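Local coordinates for protein importin-95 (Chaetomium thermophilum, PDB 4XRI) that probably carries protein cargo into the nucleus as a flexible HEAT-repeat import receptor and probably binds a small GTPase, at residues A[202-205]-A[206-210]. The protein carries 2 engineered substitutions. Numbering follows the deposited sequence.
With SO4 (sulfate ion), chain D.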
ATOM      1  N   VAL A 202     -33.604   3.420 -18.179  1.00 38.95           N
ATOM      2  CA  VAL A 202     -33.825   2.112 -17.581  1.00 42.68           C
ATOM      3  C   VAL A 202     -32.672   1.167 -17.899  1.00 44.25           C
ATOM      4  O   VAL A 202     -32.173   0.461 -17.021  1.00 43.76           O
ATOM      5  CB  VAL A 202     -35.156   1.496 -18.074  1.00 43.79           C
ATOM      6  CG1 VAL A 202     -35.261   0.036 -17.663  1.00 46.87           C
ATOM      7  CG2 VAL A 202     -36.340   2.300 -17.546  1.00 40.09           C
ATOM      8  N   ARG A 203     -32.246   1.172 -19.160  1.00 43.84           N
ATOM      9  CA  ARG A 203     -31.139   0.327 -19.601  1.00 45.77           C
ATOM     10  C   ARG A 203     -29.850   0.623 -18.843  1.00 33.98           C
ATOM     11  O   ARG A 203     -29.134  -0.299 -18.445  1.00 37.84           O
ATOM     12  CB  ARG A 203     -30.899   0.487 -21.105  1.00 46.36           C
ATOM     13  CG  ARG A 203     -31.867  -0.292 -21.985  1.00 51.43           C
ATOM     14  CD  ARG A 203     -31.435  -0.263 -23.445  1.00 55.12           C
ATOM     15  NE  ARG A 203     -30.269  -1.106 -23.696  1.00 47.85           N
ATOM     16  CZ  ARG A 203     -29.595  -1.129 -24.842  1.00 53.84           C
ATOM     17  NH1 ARG A 203     -29.964  -0.343 -25.844  1.00 52.20           N
ATOM     18  NH2 ARG A 203     -28.548  -1.930 -24.984  1.00 57.53           N
ATOM     19  N   PHE A 204     -29.559   1.905 -18.633  1.00 38.39           N
ATOM     20  CA  PHE A 204     -28.353   2.288 -17.904  1.00 41.12           C
ATOM     21  C   PHE A 204     -28.420   1.839 -16.450  1.00 44.77           C
ATOM     22  O   PHE A 204     -27.440   1.340 -15.897  1.00 44.13           O
ATOM     23  CB  PHE A 204     -28.125   3.797 -17.956  1.00 42.96           C
ATOM     24  CG  PHE A 204     -26.958   4.250 -17.125  1.00 47.85           C
ATOM     25  CD1 PHE A 204     -25.670   3.890 -17.476  1.00 44.84           C
ATOM     26  CD2 PHE A 204     -27.149   5.018 -15.988  1.00 55.55           C
ATOM     27  CE1 PHE A 204     -24.591   4.290 -16.719  1.00 43.93           C
ATOM     28  CE2 PHE A 204     -26.069   5.423 -15.222  1.00 61.91           C
ATOM     29  CZ  PHE A 204     -24.788   5.059 -15.591  1.00 57.01           C
ATOM     30  N   ALA A 205     -29.585   2.024 -15.837  1.00 47.30           N
ATOM     31  CA  ALA A 205     -29.799   1.617 -14.456  1.00 42.37           C
ATOM     32  C   ALA A 205     -29.667   0.103 -14.324  1.00 32.89           C
ATOM     33  O   ALA A 205     -29.121  -0.403 -13.345  1.00 37.60           O
ATOM     34  CB  ALA A 205     -31.164   2.076 -13.972  1.00 39.17           C
ATOM     35  N   ALA A 206     -30.165  -0.611 -15.329  1.00 40.48           N
ATOM     36  CA  ALA A 206     -30.162  -2.068 -15.314  1.00 41.40           C
ATOM     37  C   ALA A 206     -28.762  -2.644 -15.491  1.00 40.48           C
ATOM     38  O   ALA A 206     -28.379  -3.580 -14.789  1.00 41.48           O
ATOM     39  CB  ALA A 206     -31.085  -2.600 -16.394  1.00 35.32           C
ATOM     40  N   ILE A 207     -28.001  -2.091 -16.430  1.00 44.75           N
ATOM     41  CA  ILE A 207     -26.657  -2.594 -16.692  1.00 45.26           C
ATOM     42  C   ILE A 207     -25.738  -2.269 -15.514  1.00 39.36           C
ATOM     43  O   ILE A 207     -24.831  -3.034 -15.190  1.00 35.16           O
ATOM     44  CB  ILE A 207     -26.072  -2.020 -18.012  1.00 40.41           C
ATOM     45  CG1 ILE A 207     -24.834  -2.810 -18.442  1.00 45.07           C
ATOM     46  CG2 ILE A 207     -25.769  -0.533 -17.900  1.00 41.53           C
ATOM     47  CD1 ILE A 207     -25.132  -4.211 -18.906  1.00 40.88           C
ATOM     48  N   THR A 208     -25.999  -1.141 -14.859  1.00 40.59           N
ATOM     49  CA  THR A 208     -25.247  -0.743 -13.677  1.00 39.45           C
ATOM     50  C   THR A 208     -25.549  -1.694 -12.527  1.00 41.28           C
ATOM     51  O   THR A 208     -24.652  -2.112 -11.795  1.00 40.44           O
ATOM     52  CB  THR A 208     -25.581   0.698 -13.247  1.00 44.43           C
ATOM     53  OG1 THR A 208     -25.374   1.585 -14.351  1.00 49.48           O
ATOM     54  CG2 THR A 208     -24.704   1.126 -12.077  1.00 45.54           C
ATOM     55  N   ALA A 209     -26.827  -2.027 -12.383  1.00 48.16           N
ATOM     56  CA  ALA A 209     -27.275  -2.932 -11.334  1.00 45.53           C
ATOM     57  C   ALA A 209     -26.699  -4.328 -11.544  1.00 41.36           C
ATOM     58  O   ALA A 209     -26.339  -5.011 -10.583  1.00 44.26           O
ATOM     59  CB  ALA A 209     -28.792  -2.983 -11.292  1.00 33.50           C
ATOM     60  N   LEU A 210     -26.614  -4.746 -12.804  1.00 43.20           N
ATOM     61  CA  LEU A 210     -26.008  -6.028 -13.144  1.00 42.69           C
ATOM     62  C   LEU A 210     -24.546  -6.056 -12.715  1.00 37.26           C
ATOM     63  O   LEU A 210     -24.075  -7.039 -12.145  1.00 42.77           O
ATOM     64  CB  LEU A 210     -26.132  -6.307 -14.645  1.00 42.04           C
ATOM     65  CG  LEU A 210     -25.411  -7.557 -15.159  1.00 45.92           C
ATOM     66  CD1 LEU A 210     -25.872  -8.794 -14.406  1.00 40.63           C
ATOM     67  CD2 LEU A 210     -25.632  -7.720 -16.659  1.00 35.62           C
TER
HETATM   68  S   SO4 D 903     -29.217   0.054 -29.260  0.94 64.71           S
HETATM   69  O1  SO4 D 903     -29.741   1.026 -28.309  0.94 65.31           O
HETATM   70  O2  SO4 D 903     -28.594  -1.050 -28.536  0.94 72.47           O
HETATM   71  O3  SO4 D 903     -30.305  -0.459 -30.087  0.94 66.05           O
HETATM   72  O4  SO4 D 903     -28.228   0.704 -30.113  0.94 66.72           O
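Ala206 N bonds back to Val202 O at 2.8 Å, one of the i to i+4 bonds of helix 200-212, and Ile207 N to Arg203 O and Ala209 N to Ala205 O continue the pattern. One turn is reinforced. Phe204 O accepts from both Thr208 N, at 3.1 Å, and the hydroxyl Thr208 OG1, at 2.6 Å, the two donors arriving from opposite faces of the carbonyl plane. With OG1 beside its own backbone N (chi1 -55°), Thr208 folds the hydroxyl back onto the preceding turn, where it also sits 3.6 Å above the plane of the Phe204 ring, over the centre. The hydroxyl spends its proton on Phe204 O, so the ring face meets its oxygen rather than an O-H donor. Ile207 lays CG2 against the same carbonyl, 3.2 Å from Phe204 O, and obliquely near the ring. Arg203 heads off from this group; NH1 donates to O2 of a sulfate, probably from the crystallisation liquor, at 3.1 Å and weakly to its O1, the sulfur lying in the guanidinium plane at its edge, while NE bonds to Ala193 O. Within the superhelical stack of HEAT-type helices, Val202 and Ala206 face Leu160 of helix 153-168, Ile207 and Leu210 pack on helix 224-238, and Phe204 touches Arg244 of helix 243-260.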